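Local coordinates for protein member of s1p family of ribosomal proteins (Pyrococcus furiosus, PDB 5YH1) that binds a manganese ion in its DHH domain and probably acts as an exonuclease on nucleic acids, at residues D65-T70 / E196-M201; A74-I79 / D271-I276; L221-G226 / E251-I256. All blocks are in the same frame, centred on the assembly; numbering follows the deposited sequence.

Interaction 1. Residues D65-T70 / E196-M201; sequences DTDGYT and ELTAGM. With MN (manganese (II) ion), chain F.
D67 lays its carboxylate against the start of the helix that begins at A199, and three donors of that turn grip its two oxygens. OD1 of D67 accepts from OG1 of T198 at 2.9 Å and from N of G200 at 2.9 Å, the latter bond fairly straight (158°). Both donors stand well off the carboxylate plane, on opposite faces, with the oxygen held between them. OD2 of D67 uses its syn lone pair for N of A199 at 3.2 Å, a more bent bond, and binds the manganese ion at 2.1 Å. CG of D67 lies anti to the backbone N (chi1 -178°), which carries the carboxylate away from its own helix to the first turn of the other. G200 suits this approach, since a side chain there would press on OD1. The CB of A199 packs 3.4 Å from OD2 of D67. With both oxygens engaged, the carboxylate is held in its rotation. T198 is the N-cap residue of that helix; an alanine here would probably strip OD1 of one of its two donors and let the carboxylate turn more easily on its metal. D65 caps the other helix, its OD1 accepting from N of G68, while its OD2 takes a hydrogen bond from a water on the manganese, a second-shell link. D137, H163 and D229 complete the protein ligands of this DHH metal site. The buried contact joins the N-terminal ends of helices 66-86 and 199-210; helix 221-229 packs against D67 and T198, helix 250-267 covers T66 and Y69, and helix 66-86 itself follows strand 58-63 of the parallel sheet.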
loop_
_atom_site.group_PDB
_atom_site.type_symbol
_atom_site.label_atom_id
_atom_site.label_comp_id
_atom_site.label_asym_id
_atom_site.label_seq_id
_atom_site.Cartn_x
_atom_site.Cartn_y
_atom_site.Cartn_z
ATOM N N ASP A 65 13.462 10.652 8.731
ATOM C CA ASP A 65 13.271 11.892 9.475
ATOM C C ASP A 65 14.285 12.936 9.026
ATOM O O ASP A 65 15.077 12.688 8.105
ATOM C CB ASP A 65 13.287 11.649 10.990
ATOM C CG ASP A 65 14.632 11.191 11.517
ATOM O OD1 ASP A 65 15.607 11.015 10.751
ATOM O OD2 ASP A 65 14.705 10.966 12.734
ATOM N N THR A 66 14.244 14.108 9.648
ATOM C CA THR A 66 15.051 15.225 9.194
ATOM C C THR A 66 16.533 14.857 9.123
ATOM O O THR A 66 17.174 15.082 8.100
ATOM C CB THR A 66 14.817 16.483 10.063
ATOM O OG1 THR A 66 13.506 17.001 9.794
ATOM C CG2 THR A 66 15.844 17.568 9.749
ATOM N N ASP A 67 17.054 14.263 10.192
ATOM C CA ASP A 67 18.477 13.882 10.256
ATOM C C ASP A 67 18.811 12.863 9.161
ATOM O O ASP A 67 19.804 13.008 8.441
ATOM C CB ASP A 67 18.800 13.331 11.648
ATOM C CG ASP A 67 20.272 12.963 11.828
ATOM O OD1 ASP A 67 21.149 13.769 11.458
ATOM O OD2 ASP A 67 20.542 11.859 12.362
ATOM N N GLY A 68 17.954 11.856 9.012
ATOM C CA GLY A 68 18.142 10.833 7.977
ATOM C C GLY A 68 18.053 11.337 6.551
ATOM O O GLY A 68 18.905 11.004 5.728
ATOM N N TYR A 69 17.026 12.133 6.245
ATOM C CA TYR A 69 16.899 12.725 4.912
ATOM C C TYR A 69 18.106 13.606 4.634
ATOM O O TYR A 69 18.710 13.544 3.560
ATOM C CB TYR A 69 15.604 13.555 4.766
ATOM C CG TYR A 69 14.422 12.746 4.276
ATOM C CD1 TYR A 69 14.197 12.561 2.922
ATOM C CD2 TYR A 69 13.534 12.166 5.163
ATOM C CE1 TYR A 69 13.126 11.801 2.470
ATOM C CE2 TYR A 69 12.449 11.416 4.717
ATOM C CZ TYR A 69 12.259 11.234 3.373
ATOM O OH TYR A 69 11.189 10.486 2.928
ATOM N N THR A 70 18.458 14.439 5.603
ATOM C CA THR A 70 19.593 15.347 5.413
ATOM C C THR A 70 20.869 14.559 5.103
ATOM O O THR A 70 21.602 14.883 4.169
ATOM C CB THR A 70 19.782 16.256 6.637
ATOM O OG1 THR A 70 18.559 16.945 6.891
ATOM C CG2 THR A 70 20.874 17.276 6.388
ATOM N N GLU A 196 24.959 12.538 20.170
ATOM C CA GLU A 196 24.728 13.902 19.721
ATOM C C GLU A 196 25.515 14.287 18.469
ATOM O O GLU A 196 25.257 15.325 17.881
ATOM C CB GLU A 196 24.991 14.896 20.854
ATOM C CG GLU A 196 26.364 14.781 21.503
ATOM C CD GLU A 196 26.333 13.996 22.811
ATOM O OE1 GLU A 196 26.755 14.571 23.838
ATOM O OE2 GLU A 196 25.882 12.821 22.814
ATOM N N LEU A 197 26.466 13.459 18.057
ATOM C CA LEU A 197 27.059 13.599 16.721
ATOM C C LEU A 197 26.199 12.778 15.751
ATOM O O LEU A 197 26.319 11.544 15.674
ATOM C CB LEU A 197 28.514 13.129 16.715
ATOM C CG LEU A 197 29.319 13.383 15.445
ATOM C CD1 LEU A 197 29.475 14.867 15.158
ATOM C CD2 LEU A 197 30.672 12.712 15.571
ATOM N N THR A 198 25.333 13.473 15.016
ATOM C CA THR A 198 24.222 12.827 14.310
ATOM C C THR A 198 24.582 12.375 12.897
ATOM O O THR A 198 25.625 12.742 12.349
ATOM C CB THR A 198 23.000 13.770 14.241
ATOM O OG1 THR A 198 23.227 14.804 13.277
ATOM C CG2 THR A 198 22.738 14.394 15.600
ATOM N N ALA A 199 23.689 11.601 12.290
ATOM C CA ALA A 199 23.969 10.986 10.985
ATOM C C ALA A 199 24.230 12.019 9.908
ATOM O O ALA A 199 25.091 11.822 9.057
ATOM C CB ALA A 199 22.830 10.066 10.572
ATOM N N GLY A 200 23.486 13.120 9.945
ATOM C CA GLY A 200 23.665 14.195 8.969
ATOM C C GLY A 200 25.005 14.901 9.097
ATOM O O GLY A 200 25.556 15.388 8.110
HETATM N N MSE A 201 25.521 14.972 10.318
HETATM C CA MSE A 201 26.858 15.511 10.558
HETATM C C MSE A 201 27.852 14.546 9.970
HETATM O O MSE A 201 28.649 14.906 9.102
HETATM C CB MSE A 201 27.114 15.717 12.053
HETATM C CG MSE A 201 26.304 16.888 12.600
HETATM SE SE MSE A 201 26.302 16.943 14.576
HETATM C CE MSE A 201 24.480 17.672 14.723
HETATM MN MN MN F . 19.435 10.637 13.684
HETATM O O HOH W 1 17.409 10.782 12.927
HETATM O O HOH W 2 18.314 9.738 15.384
#

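Interaction 2. Residues A74-I79 / D271-I276; sequences ALETAI and DGRGII
A single pair of charged side chains, E76 and R273, carries this whole contact across backbones whose nearest CA atoms lie 10.6 Å apart. E76 extends fully from helix 66-86, with CG anti to its N (chi1 172°) and the rest of the chain straight, so the carboxylate meets the edge of the R273 guanidinium. The main bond of the salt bridge runs from NE of R273 to OE1 of E76, 3.2 Å long and nearly straight (162°). OE1 lies almost in the guanidinium plane and is approached on its syn side. NH2 of R273 adds weak bonds to both oxygens, at 3.5 Å to OE1 and 3.4 Å to OE2 of E76; the two flat groups are turned 37° apart, consistent with an uneven pairing, one firm bond and two weak ones. A bend at chi3 brings the guanidinium round toward the helix. Its other end belongs to D271, whose OD2 lies 2.8 Å from NH1 of R273 in a salt bridge, although the hydrogen bond itself is weak in angle. OE2 of E76 is also paired with R99 on strand 97-102, and R99 in turn donates to the carbonyl of D271. M124 of the second subunit packs on R273. Away from the metal site, this salt-bridge network pins a loop to a helix, and the loop itself holds an Asx turn, in which OD1 of D271 accepts from N of R273 at 3.0 Å.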
loop_
_atom_site.group_PDB
_atom_site.type_symbol
_atom_site.label_atom_id
_atom_site.label_comp_id
_atom_site.label_asym_id
_atom_site.label_seq_id
_atom_site.Cartn_x
_atom_site.Cartn_y
_atom_site.Cartn_z
ATOM N N ALA A 74 22.802 14.657 1.581
ATOM C CA ALA A 74 24.226 15.033 1.594
ATOM C C ALA A 74 25.053 14.066 0.741
ATOM O O ALA A 74 25.807 14.482 -0.141
ATOM C CB ALA A 74 24.761 15.068 3.020
ATOM N N LEU A 75 24.885 12.769 0.989
ATOM C CA LEU A 75 25.647 11.749 0.262
ATOM C C LEU A 75 25.289 11.710 -1.222
ATOM O O LEU A 75 26.174 11.634 -2.078
ATOM C CB LEU A 75 25.459 10.379 0.917
ATOM C CG LEU A 75 26.084 10.337 2.313
ATOM C CD1 LEU A 75 25.520 9.199 3.146
ATOM C CD2 LEU A 75 27.602 10.249 2.227
ATOM N N GLU A 76 23.997 11.796 -1.528
ATOM C CA GLU A 76 23.529 11.828 -2.918
ATOM C C GLU A 76 24.131 13.005 -3.691
ATOM O O GLU A 76 24.519 12.872 -4.866
ATOM C CB GLU A 76 21.980 11.868 -2.964
ATOM C CG GLU A 76 21.387 12.105 -4.346
ATOM C CD GLU A 76 19.865 11.941 -4.418
ATOM O OE1 GLU A 76 19.285 12.371 -5.429
ATOM O OE2 GLU A 76 19.234 11.376 -3.506
ATOM N N THR A 77 24.210 14.160 -3.032
ATOM C CA THR A 77 24.711 15.378 -3.658
ATOM C C THR A 77 26.187 15.244 -4.067
ATOM O O THR A 77 26.597 15.778 -5.088
ATOM C CB THR A 77 24.503 16.582 -2.717
ATOM O OG1 THR A 77 23.113 16.696 -2.409
ATOM C CG2 THR A 77 24.978 17.883 -3.351
ATOM N N ALA A 78 26.970 14.514 -3.277
ATOM C CA ALA A 78 28.373 14.222 -3.602
ATOM C C ALA A 78 28.520 13.117 -4.663
ATOM O O ALA A 78 29.390 13.175 -5.525
ATOM C CB ALA A 78 29.111 13.813 -2.337
ATOM N N ILE A 79 27.670 12.100 -4.581
ATOM C CA ILE A 79 27.772 10.918 -5.441
ATOM C C ILE A 79 27.340 11.177 -6.887
ATOM O O ILE A 79 28.051 10.801 -7.824
ATOM C CB ILE A 79 26.957 9.747 -4.839
ATOM C CG1 ILE A 79 27.645 9.250 -3.574
ATOM C CG2 ILE A 79 26.813 8.596 -5.834
ATOM C CD1 ILE A 79 26.749 8.469 -2.645
ATOM N N ASP A 271 10.731 9.269 -1.963
ATOM C CA ASP A 271 11.990 9.809 -1.437
ATOM C C ASP A 271 12.079 11.335 -1.460
ATOM O O ASP A 271 13.073 11.901 -1.016
ATOM C CB ASP A 271 13.190 9.191 -2.161
ATOM C CG ASP A 271 13.214 9.485 -3.643
ATOM O OD1 ASP A 271 12.609 10.486 -4.100
ATOM O OD2 ASP A 271 13.874 8.704 -4.363
ATOM N N GLY A 272 11.049 11.988 -1.990
ATOM C CA GLY A 272 10.968 13.444 -1.984
ATOM C C GLY A 272 11.857 14.167 -2.979
ATOM O O GLY A 272 11.963 15.394 -2.930
ATOM N N ARG A 273 12.495 13.430 -3.885
ATOM C CA ARG A 273 13.371 14.049 -4.892
ATOM C C ARG A 273 12.591 15.091 -5.691
ATOM O O ARG A 273 11.487 14.818 -6.157
ATOM C CB ARG A 273 13.964 12.997 -5.837
ATOM C CG ARG A 273 14.829 13.573 -6.941
ATOM C CD ARG A 273 15.612 12.508 -7.705
ATOM N NE ARG A 273 16.435 11.682 -6.816
ATOM C CZ ARG A 273 16.090 10.482 -6.335
ATOM N NH1 ARG A 273 14.923 9.908 -6.655
ATOM N NH2 ARG A 273 16.920 9.831 -5.517
ATOM N N GLY A 274 13.185 16.274 -5.834
ATOM C CA GLY A 274 12.559 17.410 -6.493
ATOM C C GLY A 274 11.965 18.375 -5.494
ATOM O O GLY A 274 11.665 19.520 -5.840
ATOM N N ILE A 275 11.788 17.907 -4.255
ATOM C CA ILE A 275 11.232 18.722 -3.175
ATOM C C ILE A 275 12.236 18.875 -2.028
ATOM O O ILE A 275 12.520 19.991 -1.600
ATOM C CB ILE A 275 9.921 18.124 -2.627
ATOM C CG1 ILE A 275 8.977 17.765 -3.787
ATOM C CG2 ILE A 275 9.241 19.104 -1.678
ATOM C CD1 ILE A 275 7.672 17.123 -3.361
ATOM N N ILE A 276 12.751 17.759 -1.524
ATOM C CA ILE A 276 13.638 17.777 -0.356
ATOM C C ILE A 276 14.879 18.674 -0.568
ATOM O O ILE A 276 15.281 19.391 0.343
ATOM C CB ILE A 276 14.029 16.336 0.077
ATOM C CG1 ILE A 276 14.773 16.329 1.415
ATOM C CG2 ILE A 276 14.878 15.641 -0.976
ATOM C CD1 ILE A 276 13.935 16.754 2.593
#

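Interaction 3. Residues L221-G226 / E251-I256; sequences LPAIAG and EDLKKI
I224 and L253 meet at the centre of two crossing helices, CG1 of the isoleucine 3.5 Å from CD2 of the leucine, with their side chains at about a right angle. The other leucine branch, CD1 of L253, rests 4.0 Å from CB of A223, so its two methyl groups straddle neighbouring residues of helix 221-229. One turn further along helix 250-267, CG2 of I256 touches CG2 of I224 at 3.9 Å, branch methyl against branch methyl. In I224 the two branches divide the work: CG2 stands anti to the backbone N and CG1 beside it (chi1 -66°), directing CG2 to I256 and CG1 to L253. The short helical segments cross at -67° with axes 9.2 Å apart, and the CA atoms nearest each other are those of I224 and L253, 5.7 Å apart. Around this first shell, L240 of helix 234-245 packs on both A223 and L253, while A243 adds to the cover of A223. T70 of helix 66-86 and L280 also pack on I224, and L248 lies against I256. The side chains of the metal ligands D67 and D229 are about 8 and 10 Å from that of I224. No hydrogen bond or salt bridge spans the two segments: the pairing rests on buried aliphatic surface, so any specificity probably lies in the shape and placement of the branches.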
loop_
_atom_site.group_PDB
_atom_site.type_symbol
_atom_site.label_atom_id
_atom_site.label_comp_id
_atom_site.label_asym_id
_atom_site.label_seq_id
_atom_site.Cartn_x
_atom_site.Cartn_y
_atom_site.Cartn_z
ATOM N N LEU A 221 24.250 21.636 5.870
ATOM C CA LEU A 221 23.329 20.515 6.148
ATOM C C LEU A 221 23.421 19.987 7.567
ATOM O O LEU A 221 22.397 19.682 8.179
ATOM C CB LEU A 221 23.526 19.379 5.139
ATOM C CG LEU A 221 23.174 19.714 3.682
ATOM C CD1 LEU A 221 23.201 18.461 2.824
ATOM C CD2 LEU A 221 21.813 20.382 3.564
ATOM N N PRO A 222 24.646 19.888 8.119
ATOM C CA PRO A 222 24.771 19.436 9.508
ATOM C C PRO A 222 23.973 20.259 10.535
ATOM O O PRO A 222 23.486 19.706 11.522
ATOM C CB PRO A 222 26.275 19.540 9.771
ATOM C CG PRO A 222 26.899 19.349 8.431
ATOM C CD PRO A 222 25.955 19.985 7.452
ATOM N N ALA A 223 23.837 21.559 10.303
ATOM C CA ALA A 223 23.018 22.405 11.165
ATOM C C ALA A 223 21.548 22.015 11.110
ATOM O O ALA A 223 20.869 22.011 12.137
ATOM C CB ALA A 223 23.184 23.874 10.784
ATOM N N ILE A 224 21.055 21.702 9.914
ATOM C CA ILE A 224 19.667 21.236 9.746
ATOM C C ILE A 224 19.473 19.887 10.453
ATOM O O ILE A 224 18.548 19.715 11.245
ATOM C CB ILE A 224 19.277 21.153 8.249
ATOM C CG1 ILE A 224 19.257 22.549 7.631
ATOM C CG2 ILE A 224 17.894 20.546 8.083
ATOM C CD1 ILE A 224 19.146 22.583 6.126
ATOM N N ALA A 225 20.388 18.953 10.204
ATOM C CA ALA A 225 20.312 17.610 10.789
ATOM C C ALA A 225 20.326 17.647 12.307
ATOM O O ALA A 225 19.490 17.005 12.957
ATOM C CB ALA A 225 21.453 16.755 10.271
ATOM N N GLY A 226 21.264 18.420 12.870
ATOM C CA GLY A 226 21.365 18.588 14.326
ATOM C C GLY A 226 20.147 19.236 14.952
ATOM O O GLY A 226 19.767 18.906 16.073
ATOM N N GLU A 251 15.828 29.734 14.180
ATOM C CA GLU A 251 14.393 29.588 13.980
ATOM C C GLU A 251 14.095 29.122 12.568
ATOM O O GLU A 251 13.189 28.328 12.377
ATOM C CB GLU A 251 13.643 30.884 14.307
ATOM C CG GLU A 251 13.741 31.303 15.779
ATOM C CD GLU A 251 13.445 30.164 16.756
ATOM O OE1 GLU A 251 12.381 29.512 16.624
ATOM O OE2 GLU A 251 14.281 29.910 17.657
ATOM N N ASP A 252 14.864 29.599 11.590
ATOM C CA ASP A 252 14.767 29.106 10.221
ATOM C C ASP A 252 15.006 27.593 10.190
ATOM O O ASP A 252 14.271 26.852 9.534
ATOM C CB ASP A 252 15.800 29.772 9.315
ATOM C CG ASP A 252 15.569 31.269 9.137
ATOM O OD1 ASP A 252 14.405 31.715 9.144
ATOM O OD2 ASP A 252 16.571 31.997 8.962
ATOM N N LEU A 253 16.047 27.150 10.891
ATOM C CA LEU A 253 16.425 25.744 10.908
ATOM C C LEU A 253 15.314 24.898 11.504
ATOM O O LEU A 253 15.008 23.841 10.978
ATOM C CB LEU A 253 17.739 25.537 11.673
ATOM C CG LEU A 253 18.952 26.164 10.972
ATOM C CD1 LEU A 253 20.146 26.295 11.901
ATOM C CD2 LEU A 253 19.330 25.380 9.722
ATOM N N LYS A 254 14.716 25.368 12.596
ATOM C CA LYS A 254 13.594 24.669 13.220
ATOM C C LYS A 254 12.382 24.520 12.296
ATOM O O LYS A 254 11.735 23.472 12.289
ATOM C CB LYS A 254 13.176 25.370 14.505
ATOM C CG LYS A 254 14.128 25.071 15.646
ATOM C CD LYS A 254 13.752 25.819 16.909
ATOM C CE LYS A 254 14.523 25.279 18.101
ATOM N NZ LYS A 254 14.760 26.346 19.116
ATOM N N LYS A 255 12.088 25.572 11.536
ATOM C CA LYS A 255 10.987 25.562 10.580
ATOM C C LYS A 255 11.260 24.547 9.483
ATOM O O LYS A 255 10.368 23.784 9.111
ATOM C CB LYS A 255 10.807 26.936 9.928
ATOM C CG LYS A 255 10.241 28.041 10.809
ATOM C CD LYS A 255 10.173 29.316 9.974
ATOM C CE LYS A 255 9.250 30.373 10.541
ATOM N NZ LYS A 255 9.620 30.698 11.938
ATOM N N ILE A 256 12.490 24.566 8.960
ATOM C CA ILE A 256 12.927 23.595 7.954
ATOM C C ILE A 256 12.768 22.158 8.459
ATOM O O ILE A 256 12.204 21.307 7.754
ATOM C CB ILE A 256 14.371 23.856 7.486
ATOM C CG1 ILE A 256 14.410 25.115 6.620
ATOM C CG2 ILE A 256 14.910 22.674 6.676
ATOM C CD1 ILE A 256 15.801 25.638 6.324
#

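From the N terminus, helix 66-86 supplies the first partner of two contacts. Interaction 1 closes a loop of 125 residues when the chain reaches helix 199-210. The chain then enters helix 221-229, and interaction 3 closes a shorter loop of 24 residues on helix 250-267. Interaction 2 closes last, returning from the loop after that helix to 74-79, so interaction 3 is nested inside it while interactions 1 and 2 cross. Interactions 1 and 3 are in series but touch through A225, packed on D67 and G200. Y69 packs on D271 and I276, and A74 on L221, which joins all three around helix 66-86.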